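Side-chain contact in bacteriocin immunity protein (Pseudomonas aeruginosa, PDB 6W0V), which binds the nuclease domain of pyocin S8 and so probably protects the producing Pseudomonas cell from its own toxin: residues S17-R22 with D31-A36. The protein carries 1 engineered substitution. Residues are numbered along the deposited sequence; the frame is centred on the assembly and turned at random.
Sequences SELFNR and DVVVYA
The guanidinium of Arg-22 lies near Val-33, with CG2 of that valine oblique to its plane and 4.3 Å from NH1, while the carboxylate carbon of Glu-18 sits at the edge, in the guanidinium plane. There NH1 gives Glu-18 OE1 a very short salt-bridge hydrogen bond of 2.5 Å. The same OE1 rests 3.6 Å from Val-33 CG2, so this methyl packs against the ion pair from the side of helix 27-41, while NH2, the other terminal nitrogen of Arg-22, forms a salt bridge with Glu-29.

Leu-19 carries the apolar half of the contact. Its CG is anti to the carbonyl carbon (chi1 -61°), which sends the branched end toward helix 27-41, where CD2 meets two valine methyls: Val-33 CG1 at 3.6 Å and Val-34 CG2 at 3.6 Å. The side chains of Leu-19 and Val-33 run antiparallel alongside one another, whereas Val-34 meets the leucine at about a right angle, its CG2 also 3.8 Å from Leu-19 CD1.

No hydrogen bond links the segments; mainly side-chain packing joins the helices, whose local axes run 10.0 Å apart at 138°, as neighbours in the four-helix fold of colicin-type immunity proteins. Asp-31 forms a salt bridge with Lys-93 of the pyocin S8 chain. Leu-19 also touches Ile-50, and Val-34 touches Phe-51, both of helix 48-51, while Phe-20 packs on helix 61-74.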
ATOM      1  N   SER B  17      -3.883  14.414   5.980  1.00 20.79           N
ATOM      2  CA  SER B  17      -5.296  14.427   5.549  1.00 20.26           C
ATOM      3  C   SER B  17      -5.370  13.971   4.092  1.00 20.26           C
ATOM      4  O   SER B  17      -6.256  13.183   3.781  1.00 21.48           O
ATOM      5  CB  SER B  17      -5.897  15.775   5.718  1.00 24.65           C
ATOM      6  OG  SER B  17      -7.247  15.762   5.286  1.00 30.92           O
ATOM      7  N   GLU B  18      -4.438  14.425   3.261  1.00 21.09           N
ATOM      8  CA  GLU B  18      -4.389  14.044   1.829  1.00 20.80           C
ATOM      9  C   GLU B  18      -4.465  12.524   1.713  1.00 21.08           C
ATOM     10  O   GLU B  18      -5.211  12.041   0.876  1.00 20.98           O
ATOM     11  CB  GLU B  18      -3.113  14.541   1.161  1.00 22.65           C
ATOM     12  CG  GLU B  18      -3.070  16.041   1.003  1.00 24.51           C
ATOM     13  CD  GLU B  18      -1.914  16.538   0.161  1.00 28.28           C
ATOM     14  OE1 GLU B  18      -1.680  15.952  -0.903  1.00 32.21           O
ATOM     15  OE2 GLU B  18      -1.259  17.503   0.571  1.00 32.28           O
ATOM     16  N   LEU B  19      -3.712  11.797   2.533  1.00 18.14           N
ATOM     17  CA  LEU B  19      -3.653  10.319   2.421  1.00 18.98           C
ATOM     18  C   LEU B  19      -5.030   9.710   2.678  1.00 17.93           C
ATOM     19  O   LEU B  19      -5.325   8.674   2.087  1.00 19.84           O
ATOM     20  CB  LEU B  19      -2.599   9.769   3.374  1.00 17.36           C
ATOM     21  CG  LEU B  19      -1.185  10.267   3.104  1.00 16.57           C
ATOM     22  CD1 LEU B  19      -0.212   9.670   4.095  1.00 16.32           C
ATOM     23  CD2 LEU B  19      -0.762   9.944   1.675  1.00 17.27           C
ATOM     24  N   PHE B  20      -5.847  10.310   3.536  1.00 18.84           N
ATOM     25  CA  PHE B  20      -7.194   9.774   3.843  1.00 20.32           C
ATOM     26  C   PHE B  20      -8.200  10.247   2.803  1.00 22.00           C
ATOM     27  O   PHE B  20      -9.151   9.504   2.540  1.00 23.05           O
ATOM     28  CB  PHE B  20      -7.641  10.216   5.230  1.00 20.21           C
ATOM     29  CG  PHE B  20      -6.860   9.556   6.330  1.00 19.08           C
ATOM     30  CD1 PHE B  20      -5.616  10.042   6.703  1.00 16.73           C
ATOM     31  CD2 PHE B  20      -7.362   8.445   6.984  1.00 19.19           C
ATOM     32  CE1 PHE B  20      -4.892   9.425   7.704  1.00 16.98           C
ATOM     33  CE2 PHE B  20      -6.637   7.837   7.993  1.00 18.34           C
ATOM     34  CZ  PHE B  20      -5.411   8.332   8.357  1.00 18.34           C
ATOM     35  N   ASN B  21      -8.000  11.451   2.259  1.00 24.06           N
ATOM     36  CA  ASN B  21      -9.090  12.224   1.612  1.00 27.62           C
ATOM     37  C   ASN B  21      -8.809  12.510   0.136  1.00 28.02           C
ATOM     38  O   ASN B  21      -9.789  12.757  -0.582  1.00 33.99           O
ATOM     39  CB  ASN B  21      -9.347  13.506   2.397  1.00 28.50           C
ATOM     40  CG  ASN B  21      -9.750  13.189   3.819  1.00 30.49           C
ATOM     41  OD1 ASN B  21     -10.615  12.345   4.039  1.00 33.43           O
ATOM     42  ND2 ASN B  21      -9.109  13.824   4.784  1.00 32.68           N
ATOM     43  N   ARG B  22      -7.544  12.522  -0.293  1.00 25.45           N
ATOM     44  CA  ARG B  22      -7.148  12.949  -1.660  1.00 26.48           C
ATOM     45  C   ARG B  22      -7.000  11.697  -2.522  1.00 24.18           C
ATOM     46  O   ARG B  22      -6.551  10.661  -2.003  1.00 23.47           O
ATOM     47  CB  ARG B  22      -5.854  13.772  -1.653  1.00 30.42           C
ATOM     48  CG  ARG B  22      -5.082  13.780  -2.967  1.00 32.98           C
ATOM     49  CD  ARG B  22      -3.859  14.677  -2.882  1.00 35.03           C
ATOM     50  NE  ARG B  22      -3.223  14.903  -4.175  1.00 36.16           N
ATOM     51  CZ  ARG B  22      -2.042  15.498  -4.363  1.00 36.41           C
ATOM     52  NH1 ARG B  22      -1.318  15.926  -3.341  1.00 35.42           N
ATOM     53  NH2 ARG B  22      -1.582  15.654  -5.592  1.00 38.01           N
ATOM     54  N   ASP B  31       3.499   8.781  -2.686  1.00 14.50           N
ATOM     55  CA  ASP B  31       4.734   8.510  -1.920  1.00 14.72           C
ATOM     56  C   ASP B  31       5.343   9.824  -1.461  1.00 15.03           C
ATOM     57  O   ASP B  31       5.892   9.857  -0.358  1.00 15.50           O
ATOM     58  CB  ASP B  31       5.759   7.767  -2.763  1.00 15.58           C
ATOM     59  CG  ASP B  31       5.564   6.273  -2.736  1.00 16.57           C
ATOM     60  OD1 ASP B  31       4.669   5.822  -2.004  1.00 16.05           O
ATOM     61  OD2 ASP B  31       6.320   5.588  -3.446  1.00 19.98           O
ATOM     62  N   VAL B  32       5.271  10.856  -2.292  1.00 15.71           N
ATOM     63  CA  VAL B  32       5.868  12.166  -1.928  1.00 16.65           C
ATOM     64  C   VAL B  32       5.223  12.577  -0.613  1.00 15.87           C
ATOM     65  O   VAL B  32       5.953  12.988   0.279  1.00 16.93           O
ATOM     66  CB  VAL B  32       5.654  13.223  -3.021  1.00 19.00           C
ATOM     67  CG1 VAL B  32       6.004  14.615  -2.517  1.00 20.79           C
ATOM     68  CG2 VAL B  32       6.449  12.890  -4.268  1.00 19.38           C
ATOM     69  N   VAL B  33       3.906  12.442  -0.516  1.00 14.29           N
ATOM     70  CA  VAL B  33       3.164  12.884   0.695  1.00 14.53           C
ATOM     71  C   VAL B  33       3.529  11.934   1.826  1.00 13.92           C
ATOM     72  O   VAL B  33       3.902  12.385   2.913  1.00 14.44           O
ATOM     73  CB  VAL B  33       1.656  12.925   0.423  1.00 15.43           C
ATOM     74  CG1 VAL B  33       0.865  13.173   1.694  1.00 16.13           C
ATOM     75  CG2 VAL B  33       1.333  13.969  -0.627  1.00 17.11           C
ATOM     76  N   VAL B  34       3.424  10.643   1.596  1.00 13.89           N
ATOM     77  CA  VAL B  34       3.691   9.649   2.661  1.00 13.35           C
ATOM     78  C   VAL B  34       5.067   9.930   3.240  1.00 12.83           C
ATOM     79  O   VAL B  34       5.202  10.007   4.453  1.00 14.43           O
ATOM     80  CB  VAL B  34       3.606   8.212   2.136  1.00 13.27           C
ATOM     81  CG1 VAL B  34       4.193   7.231   3.141  1.00 13.92           C
ATOM     82  CG2 VAL B  34       2.178   7.851   1.777  1.00 14.38           C
ATOM     83  N   TYR B  35       6.068  10.073   2.391  1.00 13.15           N
ATOM     84  CA  TYR B  35       7.459  10.202   2.869  1.00 14.72           C
ATOM     85  C   TYR B  35       7.705  11.594   3.419  1.00 14.72           C
ATOM     86  O   TYR B  35       8.536  11.689   4.315  1.00 15.21           O
ATOM     87  CB  TYR B  35       8.438   9.740   1.803  1.00 16.45           C
ATOM     88  CG  TYR B  35       8.451   8.247   1.892  1.00 19.38           C
ATOM     89  CD1 TYR B  35       9.133   7.626   2.925  1.00 21.48           C
ATOM     90  CD2 TYR B  35       7.603   7.488   1.119  1.00 17.94           C
ATOM     91  CE1 TYR B  35       9.079   6.254   3.094  1.00 22.59           C
ATOM     92  CE2 TYR B  35       7.547   6.114   1.262  1.00 17.65           C
ATOM     93  CZ  TYR B  35       8.290   5.494   2.250  1.00 21.52           C
ATOM     94  OH  TYR B  35       8.243   4.141   2.422  1.00 23.89           O
ATOM     95  N   ALA B  36       7.002  12.606   2.931  1.00 15.79           N
ATOM     96  CA  ALA B  36       7.110  13.951   3.528  1.00 15.46           C
ATOM     97  C   ALA B  36       6.724  13.774   4.993  1.00 15.10           C
ATOM     98  O   ALA B  36       7.426  14.287   5.882  1.00 16.20           O
ATOM     99  CB  ALA B  36       6.240  14.954   2.825  1.00 16.70           C
TER